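Local structure of catalase (4QON) at residues Leu132-Ile137 with Thr175-Trp180. The protein breaks down hydrogen peroxide to water and oxygen as a haem catalase, and is seen here with catechol bound. Residues are numbered along the deposited sequence; the frame is centred on the assembly and turned at random.
Sequences LPIFFI and THMLTW. With CAQ (catechol), chain G.
M177 reaches from helix 175-181 into loop 132-137 and lies over F136: its CG sits 3.6 Å from the centroid of the F136 ring, nearly on the normal, a CH-pi contact. CG leaves anti to the backbone N (chi1 -178°), and the bend at chi2 (65°) carries the sulfur along the loop, where SD comes to 3.2 Å from I134 O and stays above the F136 face as a longer Met-aromatic contact. The methyl CE then touches L132 CD1 at 3.8 Å. I134 slides past M177 the other way and sets CD1 over one face of the H176 imidazole, 3.4 Å from its centroid; H176 ND1 is hydrogen-bonded to T282 O. One residue back, P133 lays CD and CG over one face of the W180 indole, CD 3.8 Å from the centroid of the six-membered ring. In this haem catalase the contact packs the helix against the loop following beta-barrel strand 123-130; F135 there touches haem and catechol, its CE1 3.4 Å from catechol C5. A water donates to F135 O and accepts from M177 N. With an alanine at F136, M177 would probably lose the face it rests on. L178 CD2 meets the F136 edge, 4.1 Å from CE2.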
ATOM      1  N   LEU A 132      16.069 -28.404  10.944  1.00 24.03           N
ATOM      2  CA  LEU A 132      16.018 -29.750  10.307  1.00 24.65           C
ATOM      3  C   LEU A 132      16.506 -29.714   8.841  1.00 25.05           C
ATOM      4  O   LEU A 132      16.359 -28.703   8.136  1.00 24.33           O
ATOM      5  CB  LEU A 132      14.590 -30.332  10.342  1.00 25.55           C
ATOM      6  CG  LEU A 132      13.797 -30.193  11.652  1.00 24.94           C
ATOM      7  CD1 LEU A 132      12.374 -30.700  11.504  1.00 23.82           C
ATOM      8  CD2 LEU A 132      14.485 -30.915  12.781  1.00 26.86           C
ATOM      9  N   PRO A 133      17.102 -30.813   8.361  1.00 24.09           N
ATOM     10  CA  PRO A 133      17.918 -30.764   7.138  1.00 23.77           C
ATOM     11  C   PRO A 133      17.198 -31.153   5.869  1.00 23.45           C
ATOM     12  O   PRO A 133      17.827 -31.154   4.803  1.00 23.04           O
ATOM     13  CB  PRO A 133      19.053 -31.797   7.454  1.00 23.47           C
ATOM     14  CG  PRO A 133      18.351 -32.784   8.288  1.00 24.24           C
ATOM     15  CD  PRO A 133      17.452 -31.988   9.188  1.00 24.74           C
ATOM     16  N   ILE A 134      15.918 -31.500   5.966  1.00 23.75           N
ATOM     17  CA  ILE A 134      15.099 -31.869   4.803  1.00 24.56           C
ATOM     18  C   ILE A 134      13.778 -31.130   4.834  1.00 23.54           C
ATOM     19  O   ILE A 134      13.528 -30.356   5.740  1.00 24.13           O
ATOM     20  CB  ILE A 134      14.836 -33.360   4.744  1.00 26.14           C
ATOM     21  CG1 ILE A 134      14.240 -33.857   6.073  1.00 27.35           C
ATOM     22  CG2 ILE A 134      16.103 -34.134   4.435  1.00 26.31           C
ATOM     23  CD1 ILE A 134      13.602 -35.188   5.876  1.00 28.88           C
ATOM     24  N   PHE A 135      12.940 -31.350   3.834  1.00 23.47           N
ATOM     25  CA  PHE A 135      11.628 -30.719   3.795  1.00 23.31           C
ATOM     26  C   PHE A 135      10.506 -31.734   3.495  1.00 23.11           C
ATOM     27  O   PHE A 135      10.768 -32.869   3.117  1.00 21.88           O
ATOM     28  CB  PHE A 135      11.602 -29.571   2.759  1.00 22.83           C
ATOM     29  CG  PHE A 135      10.734 -28.392   3.170  1.00 22.72           C
ATOM     30  CD1 PHE A 135      11.006 -27.706   4.308  1.00 22.05           C
ATOM     31  CD2 PHE A 135       9.639 -27.985   2.395  1.00 21.97           C
ATOM     32  CE1 PHE A 135      10.203 -26.643   4.713  1.00 22.13           C
ATOM     33  CE2 PHE A 135       8.842 -26.927   2.784  1.00 21.87           C
ATOM     34  CZ  PHE A 135       9.134 -26.246   3.939  1.00 21.61           C
ATOM     35  N   PHE A 136       9.272 -31.267   3.650  1.00 23.05           N
ATOM     36  CA  PHE A 136       8.045 -32.046   3.492  1.00 23.98           C
ATOM     37  C   PHE A 136       7.725 -32.314   2.016  1.00 23.87           C
ATOM     38  O   PHE A 136       7.063 -33.295   1.693  1.00 23.47           O
ATOM     39  CB  PHE A 136       6.852 -31.264   4.002  1.00 25.31           C
ATOM     40  CG  PHE A 136       6.965 -30.813   5.432  1.00 26.74           C
ATOM     41  CD1 PHE A 136       7.469 -29.546   5.740  1.00 26.65           C
ATOM     42  CD2 PHE A 136       6.432 -31.602   6.452  1.00 27.46           C
ATOM     43  CE1 PHE A 136       7.543 -29.121   7.049  1.00 26.34           C
ATOM     44  CE2 PHE A 136       6.468 -31.175   7.754  1.00 27.58           C
ATOM     45  CZ  PHE A 136       7.037 -29.931   8.058  1.00 27.41           C
ATOM     46  N   ILE A 137       8.145 -31.395   1.147  1.00 22.87           N
ATOM     47  CA  ILE A 137       7.757 -31.392  -0.279  1.00 23.58           C
ATOM     48  C   ILE A 137       9.006 -31.143  -1.132  1.00 23.35           C
ATOM     49  O   ILE A 137      10.041 -30.772  -0.589  1.00 21.84           O
ATOM     50  CB  ILE A 137       6.631 -30.372  -0.598  1.00 24.84           C
ATOM     51  CG1 ILE A 137       6.962 -28.957  -0.081  1.00 24.82           C
ATOM     52  CG2 ILE A 137       5.299 -30.831   0.007  1.00 25.30           C
ATOM     53  CD1 ILE A 137       6.038 -27.889  -0.628  1.00 25.07           C
ATOM     54  N   THR A 175       7.230 -38.149   4.236  1.00 25.06           N
ATOM     55  CA  THR A 175       7.388 -39.169   5.285  1.00 23.79           C
ATOM     56  C   THR A 175       8.737 -39.035   6.033  1.00 24.00           C
ATOM     57  O   THR A 175       8.797 -39.173   7.251  1.00 23.18           O
ATOM     58  CB  THR A 175       7.221 -40.577   4.652  1.00 24.82           C
ATOM     59  OG1 THR A 175       5.956 -40.659   3.972  1.00 24.02           O
ATOM     60  CG2 THR A 175       7.316 -41.671   5.722  1.00 25.38           C
ATOM     61  N   HIS A 176       9.840 -38.770   5.311  1.00 24.08           N
ATOM     62  CA  HIS A 176      11.118 -38.532   5.985  1.00 24.37           C
ATOM     63  C   HIS A 176      11.045 -37.349   6.942  1.00 23.95           C
ATOM     64  O   HIS A 176      11.457 -37.409   8.087  1.00 23.73           O
ATOM     65  CB  HIS A 176      12.225 -38.329   4.940  1.00 24.62           C
ATOM     66  CG  HIS A 176      13.618 -38.403   5.475  1.00 25.42           C
ATOM     67  ND1 HIS A 176      14.717 -38.027   4.721  1.00 25.96           N
ATOM     68  CD2 HIS A 176      14.109 -38.829   6.662  1.00 26.31           C
ATOM     69  CE1 HIS A 176      15.809 -38.150   5.454  1.00 25.71           C
ATOM     70  NE2 HIS A 176      15.468 -38.690   6.611  1.00 27.66           N
ATOM     71  N   MET A 177      10.550 -36.225   6.453  1.00 22.87           N
ATOM     72  CA  MET A 177      10.479 -35.016   7.285  1.00 24.01           C
ATOM     73  C   MET A 177       9.643 -35.198   8.546  1.00 23.96           C
ATOM     74  O   MET A 177      10.056 -34.793   9.636  1.00 24.24           O
ATOM     75  CB  MET A 177       9.935 -33.839   6.472  1.00 22.66           C
ATOM     76  CG  MET A 177       9.856 -32.505   7.215  1.00 23.15           C
ATOM     77  SD  MET A 177      11.459 -31.829   7.710  1.00 24.64           S
ATOM     78  CE  MET A 177      11.000 -30.123   8.000  1.00 22.84           C
ATOM     79  N   LEU A 178       8.497 -35.853   8.413  1.00 24.59           N
ATOM     80  CA  LEU A 178       7.646 -36.115   9.588  1.00 24.28           C
ATOM     81  C   LEU A 178       8.359 -37.002  10.639  1.00 25.14           C
ATOM     82  O   LEU A 178       8.154 -36.857  11.835  1.00 25.42           O
ATOM     83  CB  LEU A 178       6.298 -36.704   9.161  1.00 24.85           C
ATOM     84  CG  LEU A 178       5.454 -35.747   8.295  1.00 25.54           C
ATOM     85  CD1 LEU A 178       4.366 -36.466   7.555  1.00 26.10           C
ATOM     86  CD2 LEU A 178       4.780 -34.693   9.163  1.00 25.52           C
ATOM     87  N   THR A 179       9.188 -37.920  10.152  1.00 26.66           N
ATOM     88  CA  THR A 179       9.998 -38.760  11.007  1.00 28.81           C
ATOM     89  C   THR A 179      11.035 -37.976  11.840  1.00 28.64           C
ATOM     90  O   THR A 179      11.432 -38.445  12.912  1.00 29.49           O
ATOM     91  CB  THR A 179      10.636 -39.895  10.161  1.00 28.73           C
ATOM     92  OG1 THR A 179       9.599 -40.580   9.447  1.00 30.91           O
ATOM     93  CG2 THR A 179      11.356 -40.900  11.028  1.00 29.93           C
ATOM     94  N   TRP A 180      11.527 -36.833  11.327  1.00 28.76           N
ATOM     95  CA  TRP A 180      12.356 -35.942  12.147  1.00 28.01           C
ATOM     96  C   TRP A 180      11.536 -35.042  13.028  1.00 27.49           C
ATOM     97  O   TRP A 180      11.886 -34.837  14.192  1.00 27.45           O
ATOM     98  CB  TRP A 180      13.234 -35.044  11.290  1.00 28.07           C
ATOM     99  CG  TRP A 180      14.344 -35.656  10.589  1.00 28.19           C
ATOM    100  CD1 TRP A 180      14.259 -36.478   9.525  1.00 27.89           C
ATOM    101  CD2 TRP A 180      15.731 -35.375  10.780  1.00 28.24           C
ATOM    102  NE1 TRP A 180      15.505 -36.779   9.072  1.00 29.76           N
ATOM    103  CE2 TRP A 180      16.431 -36.140   9.851  1.00 28.63           C
ATOM    104  CE3 TRP A 180      16.454 -34.636  11.719  1.00 28.11           C
ATOM    105  CZ2 TRP A 180      17.834 -36.167   9.803  1.00 28.66           C
ATOM    106  CZ3 TRP A 180      17.843 -34.675  11.678  1.00 26.86           C
ATOM    107  CH2 TRP A 180      18.511 -35.418  10.719  1.00 27.22           C
TER
HETATM  108  C1  CAQ G 503       6.348 -24.726   6.293  1.00 27.72           C
HETATM  109  C2  CAQ G 503       6.806 -23.585   5.682  1.00 27.63           C
HETATM  110  C3  CAQ G 503       8.107 -23.175   5.871  1.00 27.24           C
HETATM  111  O3  CAQ G 503       8.633 -22.068   5.276  1.00 28.46           O
HETATM  112  C4  CAQ G 503       8.988 -23.993   6.742  1.00 26.90           C
HETATM  113  O4  CAQ G 503      10.248 -23.579   6.860  1.00 25.89           O
HETATM  114  C5  CAQ G 503       8.524 -25.160   7.330  1.00 27.26           C
HETATM  115  C6  CAQ G 503       7.195 -25.496   7.105  1.00 28.83           C
HETATM  116  O   HOH W   1      10.257 -35.579   3.735  1.00 22.20           O